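Uncharacterized protein (Thermus thermophilus HB8, PDB 6SCE) is a Type III CRISPR defence DNA nuclease activated by cyclic oligoadenylate, probably bound by its CARF part. Local coordinates at residues L19-V24 against R55-K60; R26-V31 against E80-L85; A93-G98 against L409-G414; N245-W250 against V259-P264. One frame throughout, in Å; residues are numbered along the deposited sequence. Where two conformers were deposited one is given.

Contact 1: L19-V24 against R55-K60; sequences LGLKVV and RLLSEK
Leu21 sets its CD2 methyl against the CD2 methyl of Leu57, reaching from helix 15-28 to helix 44-59. Leu21 CD2 and Leu57 CD2 are 3.3 Å apart, closer than usual for two carbons. The touch is narrow, one methyl from each side, and the backbones stay apart: Leu21 CA and Leu57 CA are 9.5 Å from each other. Leu21 spans its share of that gap because its CG stands anti to the backbone N (chi1 -178°), which carries the branch out toward the other helix. Leu57 comes in at a slant and offers only one branch.

Lys60 adds a second, more open contact. Its chain bends at both of its last torsions and runs past Leu21 in the opposite direction, with Lys60 CE 3.8 Å from Leu21 CD2. The charged end goes on to a salt bridge between Lys60 NZ and Glu25 OE1. Leucine contact and ion pair therefore tie helix 15-28 to helix 44-59 and its end. Behind this layer, Leu21 also rests on Tyr6 of strand 5-10 and on Val31. Two helices linking neighbouring parallel strands, packed side by side over the sheet, are typical of a Rossmann-like fold, consistent with a CARF domain.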
loop_
_atom_site.group_PDB
_atom_site.type_symbol
_atom_site.label_atom_id
_atom_site.label_comp_id
_atom_site.label_asym_id
_atom_site.label_seq_id
_atom_site.Cartn_x
_atom_site.Cartn_y
_atom_site.Cartn_z
ATOM N N LEU A 19 17.843 10.702 8.329
ATOM C CA LEU A 19 18.856 9.697 8.457
ATOM C C LEU A 19 20.020 9.914 7.485
ATOM O O LEU A 19 21.201 9.801 7.882
ATOM C CB LEU A 19 18.239 8.304 8.281
ATOM C CG LEU A 19 19.179 7.122 8.374
ATOM C CD1 LEU A 19 19.890 7.086 9.723
ATOM C CD2 LEU A 19 18.405 5.825 8.132
ATOM N N GLY A 20 19.717 10.248 6.214
ATOM C CA GLY A 20 20.764 10.479 5.228
ATOM C C GLY A 20 21.637 11.665 5.596
ATOM O O GLY A 20 22.865 11.599 5.435
ATOM N N LEU A 21 21.036 12.710 6.163
ATOM C CA LEU A 21 21.797 13.854 6.666
ATOM C C LEU A 21 22.759 13.425 7.795
ATOM O O LEU A 21 23.935 13.805 7.780
ATOM C CB LEU A 21 20.881 14.981 7.121
ATOM C CG LEU A 21 21.591 16.240 7.613
ATOM C CD1 LEU A 21 22.577 16.843 6.610
ATOM C CD2 LEU A 21 20.582 17.285 8.057
ATOM N N LYS A 22 22.286 12.582 8.716
ATOM C CA LYS A 22 23.147 12.094 9.816
ATOM C C LYS A 22 24.317 11.313 9.239
ATOM O O LYS A 22 25.432 11.422 9.738
ATOM C CB LYS A 22 22.351 11.255 10.830
ATOM C CG LYS A 22 21.288 12.060 11.558
ATOM C CD LYS A 22 20.554 11.196 12.582
ATOM C CE LYS A 22 21.377 10.978 13.850
ATOM N NZ LYS A 22 20.804 9.882 14.685
ATOM N N VAL A 23 24.077 10.540 8.181
ATOM C CA VAL A 23 25.135 9.785 7.529
ATOM C C VAL A 23 26.195 10.726 6.947
ATOM O O VAL A 23 27.417 10.545 7.182
ATOM C CB VAL A 23 24.572 8.887 6.417
ATOM C CG1 VAL A 23 25.668 8.271 5.554
ATOM C CG2 VAL A 23 23.658 7.826 6.984
ATOM N N VAL A 24 25.746 11.742 6.223
ATOM C CA VAL A 24 26.672 12.703 5.622
ATOM C C VAL A 24 27.489 13.429 6.703
ATOM O O VAL A 24 28.727 13.550 6.611
ATOM C CB VAL A 24 25.918 13.733 4.771
ATOM C CG1 VAL A 24 26.893 14.757 4.194
ATOM C CG2 VAL A 24 25.211 13.028 3.621
ATOM N N ARG A 55 12.155 22.391 10.982
ATOM C CA ARG A 55 12.487 22.942 12.299
ATOM C C ARG A 55 13.741 22.311 12.894
ATOM O O ARG A 55 14.596 23.005 13.431
ATOM C CB ARG A 55 11.279 22.790 13.248
ATOM C CG ARG A 55 11.499 23.274 14.664
ATOM C CD ARG A 55 10.300 22.925 15.542
ATOM N NE ARG A 55 10.554 23.193 16.963
ATOM C CZ ARG A 55 9.658 23.045 17.939
ATOM N NH1 ARG A 55 9.999 23.325 19.189
ATOM N NH2 ARG A 55 8.427 22.610 17.675
ATOM N N LEU A 56 13.868 20.996 12.793
ATOM C CA LEU A 56 15.057 20.318 13.213
ATOM C C LEU A 56 16.271 20.773 12.405
ATOM O O LEU A 56 17.329 21.074 12.982
ATOM C CB LEU A 56 14.865 18.806 13.096
ATOM C CG LEU A 56 16.050 17.909 13.369
ATOM C CD1 LEU A 56 16.616 18.139 14.758
ATOM C CD2 LEU A 56 15.635 16.452 13.216
ATOM N N LEU A 57 16.143 20.854 11.080
ATOM C CA LEU A 57 17.264 21.361 10.300
ATOM C C LEU A 57 17.688 22.739 10.791
ATOM O O LEU A 57 18.871 22.993 10.954
ATOM C CB LEU A 57 16.940 21.442 8.814
ATOM C CG LEU A 57 16.645 20.083 8.189
ATOM C CD1 LEU A 57 16.331 20.284 6.725
ATOM C CD2 LEU A 57 17.823 19.145 8.358
ATOM N N SER A 58 16.735 23.621 11.011
ATOM C CA SER A 58 17.068 24.953 11.489
ATOM C C SER A 58 17.817 24.886 12.841
ATOM O O SER A 58 18.838 25.544 13.009
ATOM C CB SER A 58 15.816 25.813 11.553
ATOM O OG SER A 58 16.096 27.023 12.216
ATOM N N GLU A 59 17.361 24.053 13.770
ATOM C CA GLU A 59 18.087 23.868 15.033
ATOM C C GLU A 59 19.467 23.291 14.868
ATOM O O GLU A 59 20.368 23.523 15.699
ATOM C CB GLU A 59 17.310 22.948 15.981
ATOM C CG GLU A 59 16.225 23.652 16.747
ATOM C CD GLU A 59 15.560 22.750 17.762
ATOM O OE1 GLU A 59 16.234 21.922 18.433
ATOM O OE2 GLU A 59 14.332 22.852 17.865
ATOM N N LYS A 60 19.642 22.484 13.821
ATOM C CA LYS A 60 20.913 21.909 13.524
ATOM C C LYS A 60 21.867 22.911 12.845
ATOM O O LYS A 60 23.012 22.563 12.561
ATOM C CB LYS A 60 20.748 20.663 12.647
ATOM C CG LYS A 60 20.190 19.465 13.412
ATOM C CD LYS A 60 19.919 18.265 12.509
ATOM C CE LYS A 60 21.147 17.809 11.764
ATOM N NZ LYS A 60 22.290 17.426 12.639
#

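Contact 2: R26-V31 against E80-L85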
loop_
_atom_site.group_PDB
_atom_site.type_symbol
_atom_site.label_atom_id
_atom_site.label_comp_id
_atom_site.label_asym_id
_atom_site.label_seq_id
_atom_site.Cartn_x
_atom_site.Cartn_y
_atom_site.Cartn_z
ATOM N N ARG A 26 28.210 12.488 9.732
ATOM C CA ARG A 26 29.158 11.604 10.403
ATOM C C ARG A 26 30.405 11.401 9.551
ATOM O O ARG A 26 31.518 11.379 10.071
ATOM C CB ARG A 26 28.535 10.240 10.707
ATOM C CG ARG A 26 29.385 9.374 11.637
ATOM C CD ARG A 26 28.890 7.943 11.697
ATOM N NE ARG A 26 29.605 7.188 12.718
ATOM C CZ ARG A 26 29.802 5.877 12.691
ATOM N NH1 ARG A 26 29.333 5.147 11.690
ATOM N NH2 ARG A 26 30.479 5.301 13.675
ATOM N N GLU A 27 30.216 11.232 8.243
ATOM C CA GLU A 27 31.341 10.951 7.357
ATOM C C GLU A 27 32.117 12.187 6.927
ATOM O O GLU A 27 33.355 12.140 6.857
ATOM C CB GLU A 27 30.917 10.200 6.110
ATOM C CG GLU A 27 32.131 9.735 5.303
ATOM C CD GLU A 27 31.935 8.416 4.576
ATOM O OE1 GLU A 27 31.233 7.547 5.109
ATOM O OE2 GLU A 27 32.499 8.248 3.468
ATOM N N ALA A 28 31.404 13.273 6.651
ATOM C CA ALA A 28 31.997 14.438 6.019
ATOM C C ALA A 28 31.978 15.684 6.876
ATOM O O ALA A 28 32.478 16.710 6.447
ATOM C CB ALA A 28 31.273 14.727 4.730
ATOM N N GLY A 29 31.346 15.640 8.044
ATOM C CA GLY A 29 31.227 16.841 8.873
ATOM C C GLY A 29 30.085 17.748 8.514
ATOM O O GLY A 29 29.138 17.353 7.818
ATOM N N ARG A 30 30.177 18.990 8.968
ATOM C CA ARG A 30 29.134 19.944 8.794
ATOM C C ARG A 30 28.799 20.166 7.310
ATOM O O ARG A 30 29.722 20.325 6.510
ATOM C CB ARG A 30 29.574 21.249 9.442
ATOM C CG ARG A 30 28.500 22.299 9.451
ATOM C CD ARG A 30 28.996 23.541 10.187
ATOM N NE ARG A 30 28.418 24.726 9.579
ATOM C CZ ARG A 30 28.858 25.285 8.458
ATOM N NH1 ARG A 30 29.916 24.801 7.821
ATOM N NH2 ARG A 30 28.237 26.349 7.974
ATOM N N VAL A 31 27.511 20.217 6.935
ATOM C CA VAL A 31 27.153 20.451 5.532
ATOM C C VAL A 31 26.967 21.940 5.286
ATOM O O VAL A 31 26.461 22.641 6.144
ATOM C CB VAL A 31 25.879 19.651 5.028
ATOM C CG1 VAL A 31 25.922 18.208 5.501
ATOM C CG2 VAL A 31 24.595 20.322 5.425
ATOM N N GLU A 80 31.609 18.970 -3.732
ATOM C CA GLU A 80 31.268 17.633 -3.265
ATOM C C GLU A 80 29.792 17.588 -2.850
ATOM O O GLU A 80 29.352 18.379 -2.028
ATOM C CB GLU A 80 32.146 17.199 -2.083
ATOM C CG GLU A 80 33.630 16.991 -2.396
ATOM C CD GLU A 80 33.931 16.000 -3.530
ATOM O OE1 GLU A 80 33.218 14.980 -3.696
ATOM O OE2 GLU A 80 34.915 16.237 -4.263
ATOM N N VAL A 81 29.020 16.730 -3.494
ATOM C CA VAL A 81 27.610 16.581 -3.137
ATOM C C VAL A 81 27.382 15.147 -2.688
ATOM O O VAL A 81 28.024 14.211 -3.183
ATOM C CB VAL A 81 26.626 17.006 -4.255
ATOM C CG1 VAL A 81 26.730 18.496 -4.568
ATOM C CG2 VAL A 81 26.791 16.181 -5.513
ATOM N N TRP A 82 26.463 14.997 -1.738
ATOM C CA TRP A 82 26.002 13.700 -1.280
ATOM C C TRP A 82 24.544 13.621 -1.668
ATOM O O TRP A 82 23.763 14.480 -1.281
ATOM C CB TRP A 82 26.146 13.554 0.229
ATOM C CG TRP A 82 27.576 13.498 0.649
ATOM C CD1 TRP A 82 28.490 14.502 0.569
ATOM C CD2 TRP A 82 28.234 12.399 1.247
ATOM N NE1 TRP A 82 29.694 14.076 1.075
ATOM C CE2 TRP A 82 29.561 12.781 1.475
ATOM C CE3 TRP A 82 27.831 11.112 1.614
ATOM C CZ2 TRP A 82 30.484 11.932 2.063
ATOM C CZ3 TRP A 82 28.750 10.275 2.182
ATOM C CH2 TRP A 82 30.059 10.693 2.415
ATOM N N VAL A 83 24.197 12.609 -2.444
ATOM C CA VAL A 83 22.859 12.544 -3.014
ATOM C C VAL A 83 22.100 11.340 -2.465
ATOM O O VAL A 83 22.486 10.214 -2.729
ATOM C CB VAL A 83 22.923 12.442 -4.549
ATOM C CG1 VAL A 83 21.556 12.563 -5.163
ATOM C CG2 VAL A 83 23.827 13.522 -5.105
ATOM N N ASN A 84 21.006 11.604 -1.727
ATOM C CA ASN A 84 20.186 10.546 -1.131
ATOM C C ASN A 84 18.997 10.284 -2.035
ATOM O O ASN A 84 18.193 11.164 -2.223
ATOM C CB ASN A 84 19.755 10.973 0.282
ATOM C CG ASN A 84 18.943 9.911 1.033
ATOM O OD1 ASN A 84 18.629 8.851 0.503
ATOM N ND2 ASN A 84 18.557 10.239 2.283
ATOM N N LEU A 85 18.883 9.060 -2.574
ATOM C CA LEU A 85 17.802 8.696 -3.515
ATOM C C LEU A 85 16.646 7.898 -2.927
ATOM O O LEU A 85 15.759 7.443 -3.661
ATOM C CB LEU A 85 18.373 7.895 -4.676
ATOM C CG LEU A 85 19.525 8.558 -5.433
ATOM C CD1 LEU A 85 19.952 7.685 -6.595
ATOM C CD2 LEU A 85 19.168 9.949 -5.854
#
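Trp82, Glu27 and Ala28 make this contact, and the indole of Trp82 is in both halves of it. Trp82 points from strand 81-84 toward the last turn of helix 15-28. Its CG lies beside the backbone N (chi1 -68°), which carries the indole up under the helix end, where it meets both residues.

Glu27 meets the far corner of the ring. Glu27 OE2 is 3.6 Å from Trp82 CH2, at the ring edge and in its plane. The carboxylate stands almost upright to the indole, with 85° between the planes. The aliphatic part of the chain touches the same corner, with Glu27 CG 3.7 Å from Trp82 CH2. The other carboxylate oxygen, Glu27 OE1, forms a salt bridge with Arg131 NH1, which ties down the group.

Ala28 CB lies near two ring atoms, Trp82 CZ2 at 3.9 Å and Trp82 NE1 at 4.0 Å. Just beyond it Gly29 leaves the helix with a positive phi of 84°. Without the indole, as with an alanine here, Ala28 CB and the Glu27 chain would probably lose their partner and a gap would open under the helix end.

No hydrogen bond crosses here. Across these two segments the hold is van der Waals packing. The carboxylate probably gains a little from the weakly positive C-H rim of the indole, while the salt bridge to Arg131 probably offsets most of its charge.

Contact 3: A93-G98 against L409-G414; sequences AVRFLG and LLLDGG
Segment 93-98 is regular helix, part of helix 90-100, while segment 409-414 ends a strand and turns. A type I beta turn runs from Leu410 to Gly413. It is closed by Gly413 N to Leu410 O at 3.0 Å, and Leu410 N bonds back to Gly414 O at 2.9 Å. Gly413 and Gly414 both have positive phi as the chain heads into strand 415-417. The turn brings Leu411 close to the helix, with Arg95 CA and Leu411 CA 7.7 Å apart.

Leu411 is the one turn residue that touches the helix, and its CD1 methyl does the work. Leu411 CD1 lies 3.6 Å from Val94 CG1, and the two side chains meet nearly at right angles. Val94 CG1 is turned outward, anti to its own backbone nitrogen (chi1 168°). Leu411 CD1 also reaches Arg95 CG at 4.1 Å, so the arginine contributes its aliphatic stem. The polar end of Arg95 is engaged elsewhere, with NH1 hydrogen-bonded to Tyr91 OH.

Around this point Leu411 also rests on Tyr91 and Ala400, and Val94 packs on Leu388 and Tyr391 of helix 384-393. The contact thus joins a hairpin of one Rossmann-like sheet to a helix of another. The two sheets share one strand order, and helices 90-100 and 384-393 each follow the fourth strand, consistent with two CARF domains paired within a single chain.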
loop_
_atom_site.group_PDB
_atom_site.type_symbol
_atom_site.label_atom_id
_atom_site.label_comp_id
_atom_site.label_asym_id
_atom_site.label_seq_id
_atom_site.Cartn_x
_atom_site.Cartn_y
_atom_site.Cartn_z
ATOM N N ALA A 93 14.373 8.367 -8.252
ATOM C CA ALA A 93 15.639 7.748 -7.888
ATOM C C ALA A 93 16.352 7.262 -9.144
ATOM O O ALA A 93 17.566 7.466 -9.322
ATOM C CB ALA A 93 15.426 6.605 -6.923
ATOM N N VAL A 94 15.601 6.625 -10.026
ATOM C CA VAL A 94 16.210 6.118 -11.240
ATOM C C VAL A 94 16.788 7.256 -12.099
ATOM O O VAL A 94 17.928 7.147 -12.585
ATOM C CB VAL A 94 15.221 5.298 -12.060
ATOM C CG1 VAL A 94 15.771 5.019 -13.447
ATOM C CG2 VAL A 94 14.900 3.993 -11.347
ATOM N N ARG A 95 16.016 8.312 -12.273
ATOM C CA ARG A 95 16.460 9.464 -13.084
ATOM C C ARG A 95 17.644 10.210 -12.462
ATOM O O ARG A 95 18.617 10.536 -13.157
ATOM C CB ARG A 95 15.317 10.400 -13.333
ATOM C CG ARG A 95 14.277 9.713 -14.234
ATOM C CD ARG A 95 13.329 10.643 -14.882
ATOM N NE ARG A 95 14.040 11.590 -15.741
ATOM C CZ ARG A 95 13.504 12.704 -16.197
ATOM N NH1 ARG A 95 12.241 12.995 -15.932
ATOM N NH2 ARG A 95 14.243 13.537 -16.925
ATOM N N PHE A 96 17.592 10.425 -11.148
ATOM C CA PHE A 96 18.719 11.029 -10.445
ATOM C C PHE A 96 19.948 10.150 -10.496
ATOM O O PHE A 96 21.053 10.659 -10.642
ATOM C CB PHE A 96 18.370 11.330 -8.985
ATOM C CG PHE A 96 17.759 12.669 -8.781
ATOM C CD1 PHE A 96 16.658 13.066 -9.531
ATOM C CD2 PHE A 96 18.263 13.545 -7.828
ATOM C CE1 PHE A 96 16.080 14.298 -9.345
ATOM C CE2 PHE A 96 17.688 14.790 -7.654
ATOM C CZ PHE A 96 16.578 15.157 -8.392
ATOM N N LEU A 97 19.789 8.832 -10.396
ATOM C CA LEU A 97 20.962 7.973 -10.431
ATOM C C LEU A 97 21.660 8.119 -11.790
ATOM O O LEU A 97 22.895 8.183 -11.840
ATOM C CB LEU A 97 20.625 6.528 -10.212
ATOM C CG LEU A 97 21.769 5.520 -10.310
ATOM C CD1 LEU A 97 22.852 5.796 -9.280
ATOM C CD2 LEU A 97 21.212 4.125 -10.159
ATOM N N GLY A 98 20.879 8.177 -12.871
ATOM C CA GLY A 98 21.484 8.371 -14.219
ATOM C C GLY A 98 22.346 9.634 -14.280
ATOM O O GLY A 98 23.435 9.619 -14.823
ATOM N N LEU A 409 4.683 6.069 -16.973
ATOM C CA LEU A 409 5.800 6.873 -17.398
ATOM C C LEU A 409 6.876 5.989 -17.982
ATOM O O LEU A 409 7.257 4.971 -17.399
ATOM C CB LEU A 409 6.370 7.634 -16.228
ATOM C CG LEU A 409 5.336 8.354 -15.389
ATOM C CD1 LEU A 409 6.059 9.039 -14.250
ATOM C CD2 LEU A 409 4.542 9.338 -16.253
ATOM N N LEU A 410 7.360 6.345 -19.166
ATOM C CA LEU A 410 8.435 5.615 -19.804
ATOM C C LEU A 410 9.725 6.271 -19.361
ATOM O O LEU A 410 9.857 7.498 -19.422
ATOM C CB LEU A 410 8.318 5.694 -21.345
ATOM C CG LEU A 410 6.936 5.342 -21.886
ATOM C CD1 LEU A 410 6.965 5.457 -23.414
ATOM C CD2 LEU A 410 6.541 3.934 -21.458
ATOM N N LEU A 411 10.678 5.474 -18.892
ATOM C CA LEU A 411 11.881 6.042 -18.308
ATOM C C LEU A 411 12.723 6.900 -19.291
ATOM O O LEU A 411 13.301 7.880 -18.868
ATOM C CB LEU A 411 12.733 4.956 -17.658
ATOM C CG LEU A 411 12.406 4.796 -16.149
ATOM C CD1 LEU A 411 12.854 6.004 -15.347
ATOM C CD2 LEU A 411 10.916 4.530 -15.919
ATOM N N ASP A 412 12.756 6.555 -20.572
ATOM C CA ASP A 412 13.467 7.374 -21.561
ATOM C C ASP A 412 12.624 8.503 -22.193
ATOM O O ASP A 412 13.098 9.181 -23.096
ATOM C CB ASP A 412 14.085 6.496 -22.638
ATOM C CG ASP A 412 15.169 5.583 -22.101
ATOM O OD1 ASP A 412 15.878 5.962 -21.169
ATOM O OD2 ASP A 412 15.316 4.484 -22.623
ATOM N N GLY A 413 11.416 8.723 -21.685
ATOM C CA GLY A 413 10.554 9.824 -22.072
ATOM C C GLY A 413 9.278 9.357 -22.754
ATOM O O GLY A 413 9.290 8.379 -23.484
ATOM N N GLY A 414 8.206 10.079 -22.515
ATOM C CA GLY A 414 6.890 9.746 -23.003
ATOM C C GLY A 414 6.100 8.961 -21.953
ATOM O O GLY A 414 6.642 8.606 -20.886
#

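Contact 4: N245-W250 against V259-P264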
loop_
_atom_site.group_PDB
_atom_site.type_symbol
_atom_site.label_atom_id
_atom_site.label_comp_id
_atom_site.label_asym_id
_atom_site.label_seq_id
_atom_site.Cartn_x
_atom_site.Cartn_y
_atom_site.Cartn_z
ATOM N N ASN A 245 -10.628 -22.130 15.930
ATOM C CA ASN A 245 -11.430 -21.211 15.122
ATOM C C ASN A 245 -11.077 -19.744 15.445
ATOM O O ASN A 245 -10.934 -18.920 14.537
ATOM C CB ASN A 245 -12.914 -21.412 15.365
ATOM C CG ASN A 245 -13.419 -22.751 14.845
ATOM O OD1 ASN A 245 -12.704 -23.460 14.159
ATOM N ND2 ASN A 245 -14.659 -23.075 15.157
ATOM N N VAL A 246 -10.972 -19.445 16.736
ATOM C CA VAL A 246 -10.684 -18.083 17.210
ATOM C C VAL A 246 -9.339 -17.629 16.699
ATOM O O VAL A 246 -9.216 -16.525 16.140
ATOM C CB VAL A 246 -10.712 -17.988 18.732
ATOM C CG1 VAL A 246 -10.163 -16.633 19.195
ATOM C CG2 VAL A 246 -12.132 -18.177 19.246
ATOM N N PHE A 247 -8.338 -18.490 16.859
ATOM C CA PHE A 247 -6.996 -18.190 16.431
ATOM C C PHE A 247 -6.865 -17.980 14.926
ATOM O O PHE A 247 -6.131 -17.069 14.467
ATOM C CB PHE A 247 -6.039 -19.290 16.851
ATOM C CG PHE A 247 -4.616 -18.929 16.642
ATOM C CD1 PHE A 247 -4.095 -17.787 17.238
ATOM C CD2 PHE A 247 -3.796 -19.696 15.825
ATOM C CE1 PHE A 247 -2.774 -17.426 17.035
ATOM C CE2 PHE A 247 -2.465 -19.335 15.613
ATOM C CZ PHE A 247 -1.957 -18.202 16.218
ATOM N N ALA A 248 -7.547 -18.827 14.165
ATOM C CA ALA A 248 -7.574 -18.700 12.708
ATOM C C ALA A 248 -8.189 -17.361 12.281
ATOM O O ALA A 248 -7.720 -16.742 11.328
ATOM C CB ALA A 248 -8.357 -19.863 12.082
ATOM N N ARG A 249 -9.228 -16.940 12.974
ATOM C CA ARG A 249 -9.865 -15.639 12.724
ATOM C C ARG A 249 -8.887 -14.485 12.955
ATOM O O ARG A 249 -8.768 -13.604 12.109
ATOM C CB ARG A 249 -11.099 -15.445 13.582
ATOM C CG ARG A 249 -12.313 -16.241 13.117
ATOM C CD ARG A 249 -13.579 -15.759 13.783
ATOM N NE ARG A 249 -13.692 -16.117 15.204
ATOM C CZ ARG A 249 -14.269 -17.230 15.674
ATOM N NH1 ARG A 249 -14.752 -18.156 14.848
ATOM N NH2 ARG A 249 -14.344 -17.433 16.981
ATOM N N TRP A 250 -8.195 -14.499 14.087
ATOM C CA TRP A 250 -7.143 -13.486 14.390
ATOM C C TRP A 250 -6.030 -13.446 13.355
ATOM O O TRP A 250 -5.581 -12.363 12.912
ATOM C CB TRP A 250 -6.502 -13.741 15.750
ATOM C CG TRP A 250 -7.439 -13.666 16.909
ATOM C CD1 TRP A 250 -8.719 -13.216 16.917
ATOM C CD2 TRP A 250 -7.133 -14.036 18.245
ATOM N NE1 TRP A 250 -9.245 -13.306 18.182
ATOM C CE2 TRP A 250 -8.277 -13.793 19.019
ATOM C CE3 TRP A 250 -5.988 -14.552 18.864
ATOM C CZ2 TRP A 250 -8.326 -14.072 20.386
ATOM C CZ3 TRP A 250 -6.037 -14.821 20.227
ATOM C CH2 TRP A 250 -7.183 -14.559 20.968
ATOM N N VAL A 259 -1.120 -6.497 10.152
ATOM C CA VAL A 259 -0.599 -6.611 11.512
ATOM C C VAL A 259 0.362 -7.772 11.625
ATOM O O VAL A 259 0.134 -8.847 11.041
ATOM C CB VAL A 259 -1.783 -6.800 12.480
ATOM C CG1 VAL A 259 -1.330 -7.332 13.830
ATOM C CG2 VAL A 259 -2.509 -5.478 12.600
ATOM N N PHE A 260 1.425 -7.579 12.388
ATOM C CA PHE A 260 2.371 -8.635 12.689
ATOM C C PHE A 260 1.909 -9.260 14.012
ATOM O O PHE A 260 2.211 -8.763 15.093
ATOM C CB PHE A 260 3.773 -8.057 12.779
ATOM C CG PHE A 260 4.868 -9.055 13.033
ATOM C CD1 PHE A 260 4.887 -10.288 12.405
ATOM C CD2 PHE A 260 5.895 -8.731 13.884
ATOM C CE1 PHE A 260 5.924 -11.169 12.627
ATOM C CE2 PHE A 260 6.938 -9.596 14.108
ATOM C CZ PHE A 260 6.948 -10.823 13.475
ATOM N N LEU A 261 1.134 -10.328 13.887
ATOM C CA LEU A 261 0.588 -11.065 15.038
ATOM C C LEU A 261 1.623 -12.012 15.613
ATOM O O LEU A 261 2.127 -12.868 14.905
ATOM C CB LEU A 261 -0.626 -11.847 14.591
ATOM C CG LEU A 261 -1.539 -12.338 15.720
ATOM C CD1 LEU A 261 -2.336 -11.179 16.277
ATOM C CD2 LEU A 261 -2.471 -13.420 15.208
ATOM N N VAL A 262 1.946 -11.856 16.884
ATOM C CA VAL A 262 3.043 -12.582 17.492
ATOM C C VAL A 262 2.646 -13.318 18.757
ATOM O O VAL A 262 1.723 -12.925 19.498
ATOM C CB VAL A 262 4.285 -11.696 17.794
ATOM C CG1 VAL A 262 4.879 -11.123 16.513
ATOM C CG2 VAL A 262 3.961 -10.587 18.778
ATOM N N ASP A 263 3.395 -14.380 19.007
ATOM C CA ASP A 263 3.217 -15.204 20.205
ATOM C C ASP A 263 3.808 -14.425 21.375
ATOM O O ASP A 263 4.998 -14.135 21.376
ATOM C CB ASP A 263 3.903 -16.563 19.957
ATOM C CG ASP A 263 3.822 -17.526 21.146
ATOM O OD1 ASP A 263 3.391 -17.135 22.257
ATOM O OD2 ASP A 263 4.226 -18.689 20.922
ATOM N N PRO A 264 2.976 -14.065 22.373
ATOM C CA PRO A 264 3.476 -13.312 23.509
ATOM C C PRO A 264 4.504 -14.099 24.316
ATOM O O PRO A 264 5.255 -13.515 25.061
ATOM C CB PRO A 264 2.210 -13.036 24.333
ATOM C CG PRO A 264 1.284 -14.147 23.977
ATOM C CD PRO A 264 1.537 -14.381 22.513
#
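Leu261 CD2 faces Trp250 at the closer side of this contact and Phe247 at the looser one. On the closer side Leu261 points from strand 260-262 toward helix 240-257. Leu261 CD2 sits 4.0 Å from Trp250 O and 4.1 Å from Trp250 CB, so it touches backbone and the root of the side chain. The indole itself leads away from the strand. With Trp250 CG beside its backbone N (chi1 -61°), the ring lies back along its own helix, where Val246 CG1 covers one face near the rim. Trp250 NE1 makes a hydrogen bond to Asp203 OD1. Leu261 is also backed by Val228 of the neighbouring strand. Both Leu261 and Trp250 are buried.

The looser side belongs to Phe247, one turn earlier in the helix and partly exposed. Phe247 CE1 comes only within 4.4 Å of Leu261 CD2. That ring also meets Tyr230 edge to face.

Helix 240-257 is the longer of two helices in the connection from strand 225-229 to the parallel strand 260-262, and the contact folds it back on the edge strand it leads into. No hydrogen bond or ion pair spans the two segments. One leucine methyl makes the join, by van der Waals packing against backbone and side-chain carbon alike, and the turn of the indole is set partly by its bond to Asp203.

In the fold
Contacts 1 and 2 lie side by side, centres 11 Å apart, and both use helix 15-28. They touch directly, for example through Val24 and Trp82. Contact 2 leads on to contact 3: strand 81-84 precedes helix 90-100 in the chain, and Leu85 packs on Ala93, Phe96 and Leu97. Contact 3 then bridges the first seven-strand sheet to the one that holds strands 293-297 and 407-410. Contact 4 stands apart, in a six-strand sheet 42 Å from contact 3 between centres, and its segments fall inside the long chain loop that contact 3 closes. This is consistent with a chain that leaves one CARF-like domain, builds a separate one, then forms a second to pair with the first.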